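Long-range contacts in amphoterin-induced protein 1 (Mus musculus, PDB 2XOT), which promotes growth and fasciculation of neurites, may mediate homophilic and heterophilic cell-cell interaction, and dimerises through its leucine-rich repeat region: residues T64-L69 against V85-L90; N21-S26 against P38-L43; T265-T270 against N300-F305; T276-S281 against Y319-T324; V125-N130 against N146-F151. One frame throughout, in Å; residues are numbered along the deposited sequence.

How the contacts relate
The five contacts sample two domains of the extracellular part. In chain order they run contact 2, contact 1, contact 5, then contacts 3 and 4, whose segments alternate. Contacts 2 and 1 sit on neighbouring coils of the leucine-rich repeat solenoid, with centres about 11 Å apart; they join where Ala42 O meets the backbone nitrogens of His67 and Ser68, in the long sheet both share. Contact 5 lies further along the solenoid, its centre about 26 Å from that of contact 1. Contacts 3 and 4, centres about 12 Å apart, belong to the two sheets of the immunoglobulin domain, which Trp279 and Lys277 tie together. Repeated coil stacking thus gives way to a sandwich whose two sheets are tied by side-chain bonds.

Contact 1 (T64-L69 against V85-L90); sequences TNLHSL and VPVPNL
Leu66, Leu69 and Leu90 meet in the hydrophobic core of a leucine-rich repeat solenoid, where one coil is laid against the next. Leu90 presents its CD1 methyl to both leucines of 64-69: CD1 lies 3.8 Å from Leu66 CG and equally 3.8 Å from Leu69 CB. Leu66 and Leu90 run side by side in the same direction, whereas Leu69 slants across Leu90 and also approaches its CD2 branch. With CG anti to the backbone N (chi1 -153°), the Leu90 chain swings back to these partners although its CB bond starts away from them. Leu66 CD2 extends the apolar patch by touching Val87 CG1 at 3.7 Å.

Outside this apolar layer the backbones are joined indirectly. A water donates to Leu66 O at 2.8 Å and accepts from Asn89 N at 3.1 Å, so it bridges the two coils where no clear direct hydrogen bond does. The same carbonyl receives a CA-H...O contact from Leu90 CA. Val87 to Leu90 form a type I turn, closed by a weak bond from Leu90 N to Val87 O, and the bend turns Leu90 CA to Leu66 O and Asn89 N to the water bound there.

Further out, the backbone of His67 bonds to Ala42 on one side and to Arg91 and Tyr92 on the other, placing this segment between its neighbours in the stack. Leu66 also packs on Thr41 and Leu44, and Leu69 on Leu93, continuing the core into adjacent coils. At the margin, His67 CD2 of the imidazole stands obliquely 3.4 Å from Asn89 O.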
# COMPACT_ATOMS: atom_id res chain seq x y z
N THR B 64 -12.37 8.67 -10.65
CA THR B 64 -12.40 8.81 -9.20
C THR B 64 -12.06 7.54 -8.46
O THR B 64 -11.91 7.55 -7.24
CB THR B 64 -13.78 9.27 -8.72
OG1 THR B 64 -14.76 8.30 -9.10
CG2 THR B 64 -14.13 10.65 -9.32
N ASN B 65 -11.99 6.43 -9.19
CA ASN B 65 -11.53 5.17 -8.60
C ASN B 65 -10.02 4.93 -8.83
O ASN B 65 -9.49 3.91 -8.37
CB ASN B 65 -12.34 3.98 -9.13
CG ASN B 65 -13.80 4.01 -8.68
OD1 ASN B 65 -14.71 3.98 -9.50
ND2 ASN B 65 -14.02 4.02 -7.36
N LEU B 66 -9.34 5.85 -9.51
CA LEU B 66 -7.91 5.64 -9.87
C LEU B 66 -7.02 5.90 -8.65
O LEU B 66 -7.03 7.00 -8.12
CB LEU B 66 -7.43 6.55 -11.03
CG LEU B 66 -6.15 6.10 -11.78
CD1 LEU B 66 -6.40 4.77 -12.48
CD2 LEU B 66 -5.61 7.09 -12.82
N HIS B 67 -6.27 4.88 -8.22
CA HIS B 67 -5.28 5.04 -7.13
C HIS B 67 -3.82 5.05 -7.57
O HIS B 67 -2.96 5.66 -6.91
CB HIS B 67 -5.51 3.95 -6.10
CG HIS B 67 -6.82 4.08 -5.40
ND1 HIS B 67 -7.37 3.07 -4.64
CD2 HIS B 67 -7.71 5.12 -5.36
CE1 HIS B 67 -8.54 3.48 -4.16
NE2 HIS B 67 -8.76 4.71 -4.58
N SER B 68 -3.54 4.39 -8.69
CA SER B 68 -2.21 4.38 -9.28
C SER B 68 -2.19 4.78 -10.74
O SER B 68 -2.95 4.26 -11.54
CB SER B 68 -1.64 2.97 -9.15
OG SER B 68 -1.55 2.65 -7.76
N LEU B 69 -1.26 5.68 -11.08
CA LEU B 69 -1.11 6.19 -12.43
C LEU B 69 0.37 6.06 -12.76
O LEU B 69 1.20 6.74 -12.17
CB LEU B 69 -1.58 7.63 -12.48
CG LEU B 69 -1.37 8.36 -13.81
CD1 LEU B 69 -1.88 7.53 -14.98
CD2 LEU B 69 -2.06 9.70 -13.73
N VAL B 85 -7.08 17.24 -12.00
CA VAL B 85 -8.48 17.44 -11.63
C VAL B 85 -9.36 16.16 -11.72
O VAL B 85 -10.20 15.93 -10.83
CB VAL B 85 -9.12 18.58 -12.46
CG1 VAL B 85 -10.62 18.62 -12.27
CG2 VAL B 85 -8.49 19.92 -12.07
N PRO B 86 -9.18 15.32 -12.78
CA PRO B 86 -9.98 14.10 -12.91
C PRO B 86 -9.60 12.92 -12.01
O PRO B 86 -10.39 11.95 -11.95
CB PRO B 86 -9.77 13.68 -14.38
CG PRO B 86 -8.64 14.46 -14.87
CD PRO B 86 -8.21 15.45 -13.88
N VAL B 87 -8.44 12.97 -11.35
CA VAL B 87 -7.92 11.85 -10.54
C VAL B 87 -7.69 12.28 -9.10
O VAL B 87 -6.57 12.18 -8.57
CB VAL B 87 -6.64 11.28 -11.17
CG1 VAL B 87 -6.98 10.56 -12.46
CG2 VAL B 87 -5.58 12.38 -11.40
N PRO B 88 -8.76 12.74 -8.43
CA PRO B 88 -8.63 13.34 -7.09
C PRO B 88 -8.17 12.40 -5.99
O PRO B 88 -7.62 12.87 -4.98
CB PRO B 88 -10.05 13.82 -6.79
CG PRO B 88 -10.94 12.98 -7.65
CD PRO B 88 -10.16 12.75 -8.90
N ASN B 89 -8.41 11.11 -6.17
CA ASN B 89 -8.12 10.10 -5.15
C ASN B 89 -6.84 9.29 -5.41
O ASN B 89 -6.61 8.24 -4.79
CB ASN B 89 -9.31 9.18 -5.06
CG ASN B 89 -10.57 9.91 -4.71
OD1 ASN B 89 -11.60 9.75 -5.35
ND2 ASN B 89 -10.48 10.74 -3.68
N LEU B 90 -6.05 9.77 -6.35
CA LEU B 90 -4.78 9.16 -6.69
C LEU B 90 -3.87 9.11 -5.46
O LEU B 90 -3.68 10.13 -4.78
CB LEU B 90 -4.12 9.99 -7.80
CG LEU B 90 -3.15 9.28 -8.73
CD1 LEU B 90 -3.87 8.17 -9.54
CD2 LEU B 90 -2.44 10.28 -9.62
O HOH W 1 -8.60 9.26 -8.62

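Contact 2 (N21-S26 against P38-L43); sequences NILSCS and PSYTAL
The N-terminal cap of the leucine-rich repeat domain hands over here to its first repeat: Ile22 in strand 22-24 pairs in parallel with Leu43, so the cap strand is continuous with the long sheet of the solenoid. Asn21 O anchors the junction, accepting a short bond from Ala42 N (2.7 Å) in the carbonyl plane and a weak one from Leu43 N. The return bond, Leu23 N to Leu43 O at 3.0 Å, is nearly straight at 167°.

Ile22 and Leu43 lie side by side on one face of the sheet. Leu23 instead turns into the core: its CD1 meets Pro38 CD tip to tip at 3.7 Å, while the Leu23 and Thr41 side chains cross at about a right angle, Leu23 CG nearest to Thr41 CG2. Asn21 folds over Ala42, with ND2 3.5 Å from Ala42 CB; its OD1 bonds to Tyr142 of the second subunit, making this junction part of the dimer contact. Cys25, linked to Cys16, secures the cap nearby.

The chain reaching Ala42 is shaped by a type I turn from Pro38 to Thr41. Pro38 CB lies over one face of the Tyr40 ring, toward its rim; the Tyr40 OH bonds to Ser11, and the ring also meets Phe225 of the second subunit. Two donors grip Pro38 O from the same face of its plane: Thr41 N at 3.2 Å and Thr41 OG1 at 2.6 Å.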
# COMPACT_ATOMS: atom_id res chain seq x y z
N ASN B 21 -10.49 -4.09 -12.78
CA ASN B 21 -10.15 -2.68 -12.51
C ASN B 21 -8.70 -2.29 -12.82
O ASN B 21 -8.30 -1.17 -12.52
CB ASN B 21 -10.60 -2.25 -11.10
CG ASN B 21 -9.84 -2.93 -9.98
OD1 ASN B 21 -8.92 -3.71 -10.20
ND2 ASN B 21 -10.22 -2.60 -8.73
N ILE B 22 -7.95 -3.16 -13.48
CA ILE B 22 -6.60 -2.81 -13.95
C ILE B 22 -6.51 -2.67 -15.48
O ILE B 22 -6.84 -3.60 -16.21
CB ILE B 22 -5.60 -3.88 -13.51
CG1 ILE B 22 -5.45 -3.86 -11.98
CG2 ILE B 22 -4.23 -3.68 -14.21
CD1 ILE B 22 -4.45 -4.85 -11.46
N LEU B 23 -6.05 -1.51 -15.97
CA LEU B 23 -5.77 -1.35 -17.41
C LEU B 23 -4.28 -1.40 -17.57
O LEU B 23 -3.59 -0.59 -16.98
CB LEU B 23 -6.27 -0.01 -17.95
CG LEU B 23 -7.77 0.34 -18.01
CD1 LEU B 23 -8.06 1.12 -19.29
CD2 LEU B 23 -8.71 -0.84 -17.82
N SER B 24 -3.79 -2.35 -18.34
CA SER B 24 -2.36 -2.41 -18.66
C SER B 24 -2.21 -2.01 -20.13
O SER B 24 -2.60 -2.77 -21.01
CB SER B 24 -1.84 -3.84 -18.43
OG SER B 24 -0.43 -3.98 -18.68
N CYS B 25 -1.68 -0.81 -20.39
CA CYS B 25 -1.55 -0.28 -21.75
C CYS B 25 -0.08 0.13 -22.05
O CYS B 25 0.19 1.14 -22.72
CB CYS B 25 -2.49 0.91 -21.95
SG CYS B 25 -4.11 0.80 -21.14
N SER B 26 0.86 -0.68 -21.57
CA SER B 26 2.27 -0.34 -21.60
C SER B 26 2.93 -0.87 -22.85
O SER B 26 2.48 -1.86 -23.43
CB SER B 26 2.98 -0.92 -20.37
OG SER B 26 3.13 -2.32 -20.48
N PRO B 38 -12.30 3.72 -18.82
CA PRO B 38 -13.47 3.38 -18.00
C PRO B 38 -13.40 3.93 -16.58
O PRO B 38 -12.33 4.00 -15.98
CB PRO B 38 -13.50 1.85 -18.01
CG PRO B 38 -12.40 1.41 -18.88
CD PRO B 38 -11.52 2.54 -19.21
N SER B 39 -14.54 4.31 -16.04
CA SER B 39 -14.56 4.94 -14.72
C SER B 39 -14.23 3.98 -13.58
O SER B 39 -13.86 4.42 -12.49
CB SER B 39 -15.93 5.57 -14.46
OG SER B 39 -16.92 4.68 -14.89
N TYR B 40 -14.37 2.68 -13.82
CA TYR B 40 -13.99 1.65 -12.83
C TYR B 40 -12.47 1.48 -12.62
O TYR B 40 -12.06 0.76 -11.70
CB TYR B 40 -14.67 0.30 -13.16
CG TYR B 40 -14.33 -0.32 -14.51
CD1 TYR B 40 -13.04 -0.70 -14.82
CD2 TYR B 40 -15.31 -0.54 -15.46
CE1 TYR B 40 -12.72 -1.24 -16.03
CE2 TYR B 40 -15.00 -1.10 -16.69
CZ TYR B 40 -13.71 -1.45 -16.97
OH TYR B 40 -13.37 -2.03 -18.19
N THR B 41 -11.65 2.14 -13.44
CA THR B 41 -10.18 1.92 -13.41
C THR B 41 -9.55 2.30 -12.06
O THR B 41 -9.74 3.43 -11.54
CB THR B 41 -9.48 2.68 -14.55
OG1 THR B 41 -10.20 2.46 -15.77
CG2 THR B 41 -8.06 2.20 -14.76
N ALA B 42 -8.83 1.32 -11.49
CA ALA B 42 -8.10 1.47 -10.22
C ALA B 42 -6.60 1.74 -10.45
O ALA B 42 -6.00 2.56 -9.76
CB ALA B 42 -8.27 0.20 -9.34
N LEU B 43 -6.00 1.01 -11.40
CA LEU B 43 -4.58 1.20 -11.79
C LEU B 43 -4.54 1.36 -13.29
O LEU B 43 -5.18 0.59 -14.02
CB LEU B 43 -3.71 0.03 -11.35
CG LEU B 43 -2.19 0.04 -11.59
CD1 LEU B 43 -1.44 -0.53 -10.39
CD2 LEU B 43 -1.80 -0.76 -12.80

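Contact 3 (T265-T270 against N300-F305); sequences TIRCDT and NGDLFF
Thr265 spreads its two branches over different partners: OG1 comes to the edge of the Phe304 ring, in its plane and 3.3 Å from CD1, while CG2 packs 3.6 Å from Asp302 CB. The methyl stands anti to the backbone N and the hydroxyl beside that N (chi1 -58°), which directs them to residues on either side of Leu303. On the other face of the sheet Ile266 CB sits 4.1 Å from Leu303 CB, and Ile266 CD1 reaches obliquely to the Phe305 ring.

Between these layers the backbones pair in antiparallel fashion. Ile266 N and Leu303 O, then Leu303 N and Ile266 O, close a hydrogen-bonded pair, the second bond more bent, with 146° at the hydrogen. Strands 264-266 and 302-305 thereby form part of the smaller sheet of the immunoglobulin I-set domain. Cys268, just beyond the pairing, carries the disulfide to Cys318 across to the opposing sheet, and Ile266, Cys268 and Phe305 pack against strand 326-336 there.

Beyond Arg267, at Cys268, a water joins the backbones. It accepts from Cys268 N at 2.7 Å and donates to Asp302 OD1, with a weaker bond to Gly301 O. Asp302 lies alongside Arg267, pointing the same way, yet the guanidinium and carboxylate planes are 67° apart and the oxygen sits well out of the guanidinium plane; no N-H aims at it, and only charge attraction is likely. The arginine chain bends at its third torsion, and NH1 instead forms a salt bridge to Asp269 OD1 at 2.9 Å.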
# COMPACT_ATOMS: atom_id res chain seq x y z
N THR B 265 10.63 20.09 27.85
CA THR B 265 10.16 18.91 27.12
C THR B 265 11.32 18.27 26.37
O THR B 265 12.03 18.96 25.61
CB THR B 265 9.05 19.26 26.11
OG1 THR B 265 7.95 19.87 26.80
CG2 THR B 265 8.55 18.00 25.38
N ILE B 266 11.52 16.97 26.57
CA ILE B 266 12.53 16.20 25.84
C ILE B 266 11.91 15.10 24.98
O ILE B 266 11.26 14.19 25.48
CB ILE B 266 13.58 15.56 26.78
CG1 ILE B 266 14.23 16.66 27.64
CG2 ILE B 266 14.60 14.78 25.91
CD1 ILE B 266 15.41 16.25 28.49
N ARG B 267 12.12 15.20 23.67
CA ARG B 267 11.63 14.21 22.72
C ARG B 267 12.42 12.90 22.76
O ARG B 267 13.62 12.90 23.00
CB ARG B 267 11.72 14.78 21.30
CG ARG B 267 10.71 15.87 20.99
CD ARG B 267 10.73 16.23 19.52
NE ARG B 267 10.25 15.12 18.70
CZ ARG B 267 11.02 14.28 18.00
NH1 ARG B 267 12.35 14.38 18.00
NH2 ARG B 267 10.45 13.31 17.31
N CYS B 268 11.72 11.79 22.55
CA CYS B 268 12.37 10.53 22.26
C CYS B 268 12.44 10.49 20.74
O CYS B 268 11.46 10.18 20.08
CB CYS B 268 11.53 9.38 22.81
SG CYS B 268 12.12 7.74 22.43
N ASP B 269 13.63 10.81 20.22
CA ASP B 269 13.82 11.18 18.80
C ASP B 269 14.05 9.95 17.96
O ASP B 269 15.16 9.71 17.49
CB ASP B 269 15.01 12.17 18.69
CG ASP B 269 15.25 12.67 17.26
OD1 ASP B 269 14.30 12.89 16.49
OD2 ASP B 269 16.42 12.85 16.92
N THR B 270 13.00 9.16 17.78
CA THR B 270 13.10 7.86 17.11
C THR B 270 13.14 8.00 15.59
O THR B 270 12.65 8.97 15.05
CB THR B 270 11.90 7.01 17.44
OG1 THR B 270 10.71 7.80 17.29
CG2 THR B 270 11.98 6.46 18.87
N ASN B 300 2.34 12.92 25.10
CA ASN B 300 2.48 12.40 23.74
C ASN B 300 3.43 11.21 23.90
O ASN B 300 3.04 10.20 24.48
CB ASN B 300 3.00 13.46 22.78
N GLY B 301 4.67 11.31 23.44
CA GLY B 301 5.69 10.34 23.87
C GLY B 301 6.93 11.03 24.43
O GLY B 301 8.00 10.41 24.53
N ASP B 302 6.76 12.30 24.79
CA ASP B 302 7.86 13.17 25.20
C ASP B 302 7.98 13.23 26.71
O ASP B 302 6.98 13.20 27.43
CB ASP B 302 7.60 14.59 24.70
CG ASP B 302 7.43 14.67 23.19
OD1 ASP B 302 8.05 13.88 22.46
OD2 ASP B 302 6.67 15.54 22.74
N LEU B 303 9.21 13.32 27.19
CA LEU B 303 9.49 13.53 28.61
C LEU B 303 9.16 15.00 28.98
O LEU B 303 9.64 15.93 28.32
CB LEU B 303 10.96 13.20 28.87
CG LEU B 303 11.40 12.84 30.29
CD1 LEU B 303 10.65 11.64 30.84
CD2 LEU B 303 12.89 12.60 30.29
N PHE B 304 8.34 15.21 30.01
CA PHE B 304 7.92 16.57 30.41
C PHE B 304 8.23 16.91 31.87
O PHE B 304 7.81 16.19 32.78
CB PHE B 304 6.44 16.76 30.15
CG PHE B 304 5.96 18.16 30.43
CD1 PHE B 304 6.38 19.22 29.64
CD2 PHE B 304 5.08 18.42 31.48
CE1 PHE B 304 5.94 20.52 29.89
CE2 PHE B 304 4.64 19.72 31.73
CZ PHE B 304 5.07 20.77 30.95
N PHE B 305 8.96 18.00 32.07
CA PHE B 305 9.21 18.60 33.39
C PHE B 305 8.48 19.94 33.47
O PHE B 305 8.83 20.88 32.77
CB PHE B 305 10.71 18.84 33.60
CG PHE B 305 11.58 17.63 33.34
CD1 PHE B 305 12.01 16.83 34.38
CD2 PHE B 305 11.98 17.31 32.05
CE1 PHE B 305 12.82 15.71 34.14
CE2 PHE B 305 12.79 16.21 31.81
CZ PHE B 305 13.20 15.42 32.86
O HOH W 2 9.00 11.60 22.30

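Contact 4 (T276-S281 against Y319-T324); sequences TKVWVS and YAMGET
Met321 reaches back along the neighbouring strand to Val278, and its course can be followed atom by atom. CB stands beside the Thr276 side chain, 4.4 Å from Thr276 CB and 4.1 Å from Thr276 O. Bends at its second and third torsions (chi2 72°, chi3 61°) then carry the chain through CG and SD so that CE, at the tip, comes down on Val278 CG2 at 3.5 Å, slanting across the valine. Met321 CE also lies loosely near Thr276 O, which bonds to the backbone of Met321 itself.

Tyr319, on the same face as Met321, meets the next valine along. Val280 CG2 lies at the edge of the phenol ring, in its plane and 3.5 Å from CE2. With CG beside the backbone N (chi1 -61°), the ring extends past Val278 toward Val280.

Beneath these groups runs a regular antiparallel ladder. Thr276 N to Met321 O (3.1 Å) and Met321 N to Thr276 O close one hydrogen-bonded pair; Val278 N to Tyr319 O and Tyr319 N to Val278 O (2.7 Å) close the other. Lys277 and Ala320 form the non-hydrogen-bonded pair between them, facing the interior, where Lys277 NZ bonds to Cys268 O. Trp279 likewise turns inward, against the Cys268-Cys318 disulfide of the immunoglobulin fold, and gives its NE1 proton to Gly301 O. Within this chain strand 276-280 is an outermost strand of its sheet. The chemistry is thus divided: main-chain bonds fix the register, while the outward side chains add methyl and ring-edge contacts that rely on dispersion rather than polarity.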
# COMPACT_ATOMS: atom_id res chain seq x y z
N THR B 276 6.12 2.68 20.04
CA THR B 276 5.69 2.76 21.44
C THR B 276 6.91 3.22 22.16
O THR B 276 8.00 2.66 21.96
CB THR B 276 5.26 1.36 21.99
OG1 THR B 276 4.21 0.85 21.18
CG2 THR B 276 4.77 1.44 23.46
N LYS B 277 6.73 4.25 22.99
CA LYS B 277 7.84 4.85 23.72
C LYS B 277 7.63 4.57 25.18
O LYS B 277 6.54 4.82 25.67
CB LYS B 277 7.91 6.37 23.50
CG LYS B 277 8.73 6.79 22.31
CD LYS B 277 7.91 7.19 21.10
CE LYS B 277 7.80 8.69 20.94
NZ LYS B 277 8.58 9.25 19.79
N VAL B 278 8.66 4.06 25.84
CA VAL B 278 8.64 3.82 27.28
C VAL B 278 9.87 4.50 27.87
O VAL B 278 11.02 4.19 27.50
CB VAL B 278 8.72 2.30 27.61
CG1 VAL B 278 8.72 2.06 29.14
CG2 VAL B 278 7.58 1.54 26.92
N TRP B 279 9.62 5.44 28.79
CA TRP B 279 10.69 6.17 29.46
C TRP B 279 10.92 5.62 30.86
O TRP B 279 9.97 5.30 31.58
CB TRP B 279 10.31 7.63 29.61
CG TRP B 279 10.41 8.45 28.39
CD1 TRP B 279 9.40 8.78 27.54
CD2 TRP B 279 11.57 9.12 27.93
NE1 TRP B 279 9.88 9.62 26.56
CE2 TRP B 279 11.21 9.84 26.78
CE3 TRP B 279 12.89 9.19 28.38
CZ2 TRP B 279 12.12 10.59 26.05
CZ3 TRP B 279 13.79 9.94 27.67
CH2 TRP B 279 13.41 10.63 26.51
N VAL B 280 12.20 5.53 31.22
CA VAL B 280 12.66 5.04 32.50
C VAL B 280 13.58 6.13 33.07
O VAL B 280 14.30 6.80 32.30
CB VAL B 280 13.46 3.72 32.34
CG1 VAL B 280 13.93 3.18 33.70
CG2 VAL B 280 12.63 2.67 31.60
N SER B 281 13.56 6.29 34.40
CA SER B 281 14.21 7.40 35.10
C SER B 281 15.60 7.02 35.61
O SER B 281 15.95 5.85 35.62
CB SER B 281 13.33 7.83 36.28
OG SER B 281 13.61 7.04 37.43
N TYR B 319 13.02 3.68 25.70
CA TYR B 319 12.97 2.44 24.94
C TYR B 319 11.84 2.54 23.94
O TYR B 319 10.68 2.69 24.31
CB TYR B 319 12.73 1.27 25.89
CG TYR B 319 13.83 1.13 26.89
CD1 TYR B 319 15.04 0.58 26.53
CD2 TYR B 319 13.67 1.54 28.20
CE1 TYR B 319 16.05 0.43 27.44
CE2 TYR B 319 14.69 1.38 29.12
CZ TYR B 319 15.87 0.84 28.73
OH TYR B 319 16.91 0.68 29.63
N ALA B 320 12.20 2.51 22.66
CA ALA B 320 11.22 2.62 21.59
C ALA B 320 11.04 1.25 20.94
O ALA B 320 12.01 0.57 20.58
CB ALA B 320 11.67 3.67 20.54
N MET B 321 9.78 0.85 20.78
CA MET B 321 9.47 -0.46 20.23
C MET B 321 8.68 -0.36 18.93
O MET B 321 7.61 0.24 18.89
CB MET B 321 8.72 -1.30 21.28
CG MET B 321 9.67 -2.06 22.24
SD MET B 321 10.56 -1.08 23.49
CE MET B 321 9.20 -0.37 24.42
N GLY B 322 9.25 -0.92 17.87
CA GLY B 322 8.59 -1.01 16.57
C GLY B 322 8.43 -2.46 16.14
O GLY B 322 8.93 -3.39 16.80
N GLU B 323 7.76 -2.62 15.00
CA GLU B 323 7.46 -3.93 14.43
C GLU B 323 8.73 -4.65 14.01
O GLU B 323 8.99 -5.78 14.46
CB GLU B 323 6.49 -3.76 13.23
N THR B 324 9.54 -3.98 13.19
CA THR B 324 10.78 -4.55 12.66
C THR B 324 12.01 -4.32 13.54
O THR B 324 12.94 -5.12 13.49
CB THR B 324 11.04 -4.00 11.25

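Contact 5 (V125-N130 against N146-F151); sequences VVVDRN and NQISRF
This is a water-mediated contact between successive coils on the surface of the leucine-rich repeat solenoid, joining the loop after strand 116-118 to the loop after strand 140-142. Direct touching is mostly apolar. Val127 CG2 presses on Ile148 CD1 at 3.5 Å, tighter than usual for two carbons, with the two side chains set at a slant. With CG1 of Val127 anti to the backbone N (chi1 -176°), CG2 stands beside that N and is the branch turned to Ile148. Val125 CG2 touches Gln147 CB more loosely at 4.0 Å.

The backbones exchange no direct hydrogen bond. Their nearest approach is a CA-H...O contact from Ile148 CA to Val125 O, 3.5 Å long and almost straight at 175°. Waters fill the polar role on the side toward Arg150. One accepts from Arg150 N at 3.0 Å; its link to Val125 O is too short to be trusted. Another accepts from Val127 N and donates to Arg150 O at 2.7 Å. A third sits at the edge of the Arg150 guanidinium, in its plane, taking a bond from NE at 3.1 Å and giving a weak one to Val127 O.

Arg150 is also tied to Glu154 by a salt bridge, and Ile148 N to Asn173 OD1 in the following coil. On the other segment, Asp128 OD1 accepts from Asn130 N in an Asx turn as the chain enters a 3-10 segment. Neighbouring loops of repeats 4 and 5 thus stack, offset along the coil, as in leucine-rich repeat solenoids.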
# COMPACT_ATOMS: atom_id res chain seq x y z
N VAL B 125 15.84 20.83 -12.85
CA VAL B 125 16.96 21.66 -12.42
C VAL B 125 16.63 22.39 -11.12
O VAL B 125 17.49 22.59 -10.28
CB VAL B 125 17.38 22.67 -13.53
CG1 VAL B 125 18.19 23.78 -12.95
CG2 VAL B 125 18.15 21.96 -14.66
N VAL B 126 15.38 22.78 -10.96
CA VAL B 126 14.97 23.63 -9.84
C VAL B 126 13.66 23.15 -9.28
O VAL B 126 12.70 22.95 -10.04
CB VAL B 126 14.80 25.11 -10.32
CG1 VAL B 126 14.04 25.93 -9.29
CG2 VAL B 126 16.13 25.71 -10.61
N VAL B 127 13.62 22.95 -7.96
CA VAL B 127 12.42 22.48 -7.26
C VAL B 127 11.71 23.66 -6.59
O VAL B 127 12.25 24.26 -5.67
CB VAL B 127 12.79 21.41 -6.16
CG1 VAL B 127 11.51 20.84 -5.49
CG2 VAL B 127 13.62 20.28 -6.76
N ASP B 128 10.52 24.01 -7.08
CA ASP B 128 9.72 25.09 -6.48
C ASP B 128 8.88 24.49 -5.36
O ASP B 128 8.09 23.62 -5.62
CB ASP B 128 8.81 25.74 -7.54
CG ASP B 128 7.96 26.89 -6.99
OD1 ASP B 128 7.76 26.98 -5.75
OD2 ASP B 128 7.50 27.73 -7.80
N ARG B 129 9.05 24.97 -4.14
CA ARG B 129 8.22 24.52 -2.99
C ARG B 129 6.72 24.50 -3.27
O ARG B 129 5.99 23.64 -2.74
CB ARG B 129 8.44 25.41 -1.78
CG ARG B 129 7.42 25.20 -0.65
CD ARG B 129 7.49 23.76 -0.08
NE ARG B 129 6.49 23.52 0.96
CZ ARG B 129 5.19 23.29 0.73
NH1 ARG B 129 4.70 23.29 -0.50
NH2 ARG B 129 4.35 23.10 1.75
N ASN B 130 6.25 25.45 -4.07
CA ASN B 130 4.83 25.55 -4.35
C ASN B 130 4.30 24.48 -5.30
O ASN B 130 3.10 24.30 -5.39
CB ASN B 130 4.49 26.95 -4.89
CG ASN B 130 4.58 28.03 -3.82
OD1 ASN B 130 4.88 29.19 -4.12
ND2 ASN B 130 4.33 27.66 -2.55
N ASN B 146 18.31 13.77 -11.24
CA ASN B 146 17.96 15.02 -11.92
C ASN B 146 19.20 15.94 -11.94
O ASN B 146 20.30 15.46 -11.75
CB ASN B 146 16.75 15.66 -11.24
CG ASN B 146 15.47 14.95 -11.57
OD1 ASN B 146 14.94 14.15 -10.78
ND2 ASN B 146 14.94 15.24 -12.75
N GLN B 147 19.06 17.23 -12.21
CA GLN B 147 20.20 18.15 -12.22
C GLN B 147 20.02 19.24 -11.17
O GLN B 147 20.35 20.41 -11.40
CB GLN B 147 20.37 18.78 -13.61
CG GLN B 147 20.58 17.79 -14.74
CD GLN B 147 22.00 17.24 -14.77
OE1 GLN B 147 22.24 16.10 -14.36
NE2 GLN B 147 22.96 18.05 -15.23
N ILE B 148 19.51 18.85 -10.00
CA ILE B 148 19.18 19.78 -8.93
C ILE B 148 20.44 20.22 -8.19
O ILE B 148 21.20 19.39 -7.73
CB ILE B 148 18.15 19.15 -7.94
CG1 ILE B 148 16.88 18.68 -8.69
CG2 ILE B 148 17.78 20.14 -6.85
CD1 ILE B 148 15.90 17.86 -7.84
N SER B 149 20.63 21.55 -8.08
CA SER B 149 21.82 22.16 -7.45
C SER B 149 21.52 22.87 -6.12
O SER B 149 22.44 23.01 -5.28
CB SER B 149 22.53 23.11 -8.43
OG SER B 149 21.78 24.31 -8.60
N ARG B 150 20.27 23.30 -5.91
CA ARG B 150 19.83 23.83 -4.61
C ARG B 150 18.96 22.87 -3.81
O ARG B 150 17.88 22.44 -4.26
CB ARG B 150 19.06 25.15 -4.75
CG ARG B 150 18.91 25.84 -3.39
CD ARG B 150 18.00 27.06 -3.38
NE ARG B 150 16.63 26.65 -3.18
CZ ARG B 150 15.98 26.68 -2.02
NH1 ARG B 150 16.53 27.10 -0.90
NH2 ARG B 150 14.74 26.28 -2.01
N PHE B 151 19.40 22.56 -2.59
CA PHE B 151 18.61 21.73 -1.69
C PHE B 151 17.29 22.44 -1.37
O PHE B 151 17.30 23.55 -0.86
CB PHE B 151 19.36 21.44 -0.39
CG PHE B 151 18.62 20.50 0.52
CD1 PHE B 151 18.74 19.13 0.36
CD2 PHE B 151 17.81 20.98 1.53
CE1 PHE B 151 18.07 18.27 1.18
CE2 PHE B 151 17.12 20.11 2.36
CZ PHE B 151 17.25 18.75 2.18
O HOH W 3 18.41 23.61 -8.29
O HOH W 4 15.30 25.76 -5.80
O HOH W 5 16.27 23.46 -6.15